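Local atomic coordinates of endo-1,3-beta-glucanase (Streptomyces sioyaensis, PDB entry 3DGT), a protein that probably hydrolyses 1,3-beta-glucans from within the chain, this piece being the family 16 glycoside hydrolase catalytic domain of a longer secreted enzyme. Residues E86-T90 with A128-G132. Residues are numbered along the deposited sequence; the frame is centred on the assembly and turned at random.
Sequences ETTRT and APFRG
Arg131 reaches from the loop after strand 119-127 to the end of strand 80-87 and sets the edge of its guanidinium against Glu86, Thr87 and Thr88. Its CG stands anti to the backbone N (chi1 180°), and a bend at chi3 turns the flat group toward the chain at 86-88. The two terminal nitrogens grip one atom end-on: Thr87 O accepts from NH2 of Arg131 at 2.8 Å and from NH1 of Arg131 at 3.1 Å. This oxygen lies almost exactly in the guanidinium plane. Arg131 NH2 also forms a salt bridge with Glu86 OE1 at 2.9 Å, and this oxygen uses its anti lone pair. Carboxylate and guanidinium are nearly coplanar, with 25° between their planes. Water 1 closes the ring on this side, donating to Glu86 OE1 and accepting from Arg131 NE. Arg131 NH1 adds a weak hydrogen bond to Thr88 O. Together these bonds fix how the guanidinium is turned. Thr90 covers one face, its CG2 3.3 Å from Arg131 NH1, and Phe237 makes a cation-pi contact with the same arginine. Beside this, Thr90 CB packs against Ala128 CB at 3.8 Å. The other carboxylate oxygen, Glu86 OE2, hydrogen-bonds with Tyr38 OH and lies close to Asp33 OD2; the arginine probably offsets some of that negative charge. A leucine in place of Arg131 would probably leave the buried Glu86 without its salt-bridge mate and Thr87 O without both of these donors. Within 86-90, Thr87 OG1 donates to Arg89 O and also hydrogen-bonds with Val238 N of strand 236-244. Arg131 thus joins the loop after strand 119-127 to the end of strand 80-87, away from the magnesium site, in the beta-sandwich (jelly-roll) fold of family 16 glycoside hydrolases.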
ATOM      1  N   GLU A  86       6.873  -2.233   6.812  1.00 11.50           N
ATOM      2  CA  GLU A  86       6.153  -3.475   6.502  1.00 12.08           C
ATOM      3  C   GLU A  86       5.777  -4.213   7.767  1.00 11.93           C
ATOM      4  O   GLU A  86       6.484  -4.148   8.773  1.00 11.96           O
ATOM      5  CB  GLU A  86       7.016  -4.425   5.658  1.00 12.27           C
ATOM      6  CG  GLU A  86       7.735  -3.766   4.507  1.00 14.01           C
ATOM      7  CD  GLU A  86       8.469  -4.746   3.613  1.00 13.07           C
ATOM      8  OE1 GLU A  86       8.441  -5.973   3.862  1.00 14.94           O
ATOM      9  OE2 GLU A  86       9.082  -4.270   2.654  1.00 15.29           O
ATOM     10  N   THR A  87       4.684  -4.957   7.717  1.00 11.50           N
ATOM     11  CA  THR A  87       4.327  -5.756   8.883  1.00 11.61           C
ATOM     12  C   THR A  87       5.406  -6.799   9.134  1.00 12.25           C
ATOM     13  O   THR A  87       5.974  -7.383   8.201  1.00 12.49           O
ATOM     14  CB  THR A  87       2.947  -6.436   8.744  1.00 11.21           C
ATOM     15  OG1 THR A  87       2.879  -7.161   7.508  1.00 11.30           O
ATOM     16  CG2 THR A  87       1.830  -5.393   8.806  1.00 11.71           C
ATOM     17  N   THR A  88       5.707  -7.021  10.408  1.00 12.87           N
ATOM     18  CA  THR A  88       6.547  -8.150  10.783  1.00 13.66           C
ATOM     19  C   THR A  88       5.875  -9.449  10.335  1.00 13.02           C
ATOM     20  O   THR A  88       6.549 -10.375   9.888  1.00 13.63           O
ATOM     21  CB  THR A  88       6.781  -8.178  12.291  1.00 14.29           C
ATOM     22  OG1 THR A  88       5.530  -8.040  12.956  1.00 17.40           O
ATOM     23  CG2 THR A  88       7.659  -7.012  12.709  1.00 14.98           C
ATOM     24  N   ARG A  89       4.545  -9.497  10.452  1.00 12.64           N
ATOM     25  CA  ARG A  89       3.769 -10.662  10.039  1.00 12.46           C
ATOM     26  C   ARG A  89       3.669 -10.792   8.520  1.00 12.62           C
ATOM     27  O   ARG A  89       3.514  -9.808   7.791  1.00 12.85           O
ATOM     28  CB  ARG A  89       2.383 -10.586  10.664  1.00 12.42           C
ATOM     29  CG  ARG A  89       2.375 -10.831  12.159  1.00 11.71           C
ATOM     30  CD  ARG A  89       0.987 -10.654  12.744  1.00 12.75           C
ATOM     31  NE  ARG A  89       0.073 -11.696  12.277  1.00 12.38           N
ATOM     32  CZ  ARG A  89      -1.213 -11.755  12.613  1.00 13.06           C
ATOM     33  NH1 ARG A  89      -1.748 -10.836  13.422  1.00 13.32           N
ATOM     34  NH2 ARG A  89      -1.964 -12.745  12.148  1.00 13.06           N
ATOM     35  N   THR A  90       3.740 -12.039   8.067  1.00 12.58           N
ATOM     36  CA  THR A  90       3.636 -12.385   6.658  1.00 13.02           C
ATOM     37  C   THR A  90       2.535 -13.412   6.422  1.00 13.13           C
ATOM     38  O   THR A  90       2.431 -13.955   5.328  1.00 13.90           O
ATOM     39  CB  THR A  90       4.945 -13.000   6.119  1.00 12.93           C
ATOM     40  OG1 THR A  90       5.263 -14.192   6.854  1.00 15.18           O
ATOM     41  CG2 THR A  90       6.093 -12.023   6.230  1.00 13.46           C
ATOM     42  N   ALA A 128       4.176 -13.456   0.778  1.00 12.25           N
ATOM     43  CA  ALA A 128       5.204 -13.808   1.761  1.00 12.35           C
ATOM     44  C   ALA A 128       6.531 -14.323   1.160  1.00 12.38           C
ATOM     45  O   ALA A 128       7.598 -13.950   1.662  1.00 13.14           O
ATOM     46  CB  ALA A 128       4.647 -14.799   2.783  1.00 12.11           C
ATOM     47  N   PRO A 129       6.482 -15.183   0.113  1.00 12.45           N
ATOM     48  CA  PRO A 129       7.771 -15.643  -0.439  1.00 11.85           C
ATOM     49  C   PRO A 129       8.694 -14.562  -0.988  1.00 12.35           C
ATOM     50  O   PRO A 129       9.869 -14.850  -1.232  1.00 12.41           O
ATOM     51  CB  PRO A 129       7.356 -16.632  -1.540  1.00 12.08           C
ATOM     52  CG  PRO A 129       5.990 -17.123  -1.078  1.00 11.98           C
ATOM     53  CD  PRO A 129       5.348 -15.869  -0.537  1.00 12.21           C
ATOM     54  N   PHE A 130       8.194 -13.340  -1.183  1.00 12.15           N
ATOM     55  CA  PHE A 130       9.059 -12.239  -1.617  1.00 12.08           C
ATOM     56  C   PHE A 130      10.081 -11.874  -0.539  1.00 12.39           C
ATOM     57  O   PHE A 130      11.228 -11.516  -0.850  1.00 12.23           O
ATOM     58  CB  PHE A 130       8.209 -11.015  -1.981  1.00 12.36           C
ATOM     59  CG  PHE A 130       8.994  -9.862  -2.563  1.00 12.97           C
ATOM     60  CD1 PHE A 130       9.540  -8.878  -1.745  1.00 13.01           C
ATOM     61  CD2 PHE A 130       9.153  -9.745  -3.937  1.00 13.30           C
ATOM     62  CE1 PHE A 130      10.251  -7.806  -2.289  1.00 13.41           C
ATOM     63  CE2 PHE A 130       9.863  -8.669  -4.489  1.00 12.83           C
ATOM     64  CZ  PHE A 130      10.403  -7.696  -3.660  1.00 12.85           C
ATOM     65  N   ARG A 131       9.677 -11.951   0.723  1.00 12.07           N
ATOM     66  CA  ARG A 131      10.563 -11.523   1.802  1.00 12.50           C
ATOM     67  C   ARG A 131      11.783 -12.428   1.890  1.00 12.84           C
ATOM     68  O   ARG A 131      11.658 -13.652   1.953  1.00 13.67           O
ATOM     69  CB  ARG A 131       9.825 -11.496   3.139  1.00 12.39           C
ATOM     70  CG  ARG A 131      10.702 -11.065   4.316  1.00 12.74           C
ATOM     71  CD  ARG A 131       9.873 -10.699   5.532  1.00 12.85           C
ATOM     72  NE  ARG A 131       9.144  -9.451   5.350  1.00 13.97           N
ATOM     73  CZ  ARG A 131       8.296  -8.941   6.241  1.00 13.33           C
ATOM     74  NH1 ARG A 131       8.049  -9.571   7.382  1.00 15.25           N
ATOM     75  NH2 ARG A 131       7.691  -7.799   5.973  1.00 13.42           N
ATOM     76  N   GLY A 132      12.964 -11.816   1.884  1.00 12.79           N
ATOM     77  CA  GLY A 132      14.206 -12.584   1.902  1.00 12.84           C
ATOM     78  C   GLY A 132      14.554 -13.213   0.569  1.00 13.37           C
ATOM     79  O   GLY A 132      15.442 -14.055   0.487  1.00 14.34           O
TER
HETATM   80  O   HOH W   1      10.130  -8.044   2.936  1.00 14.61           O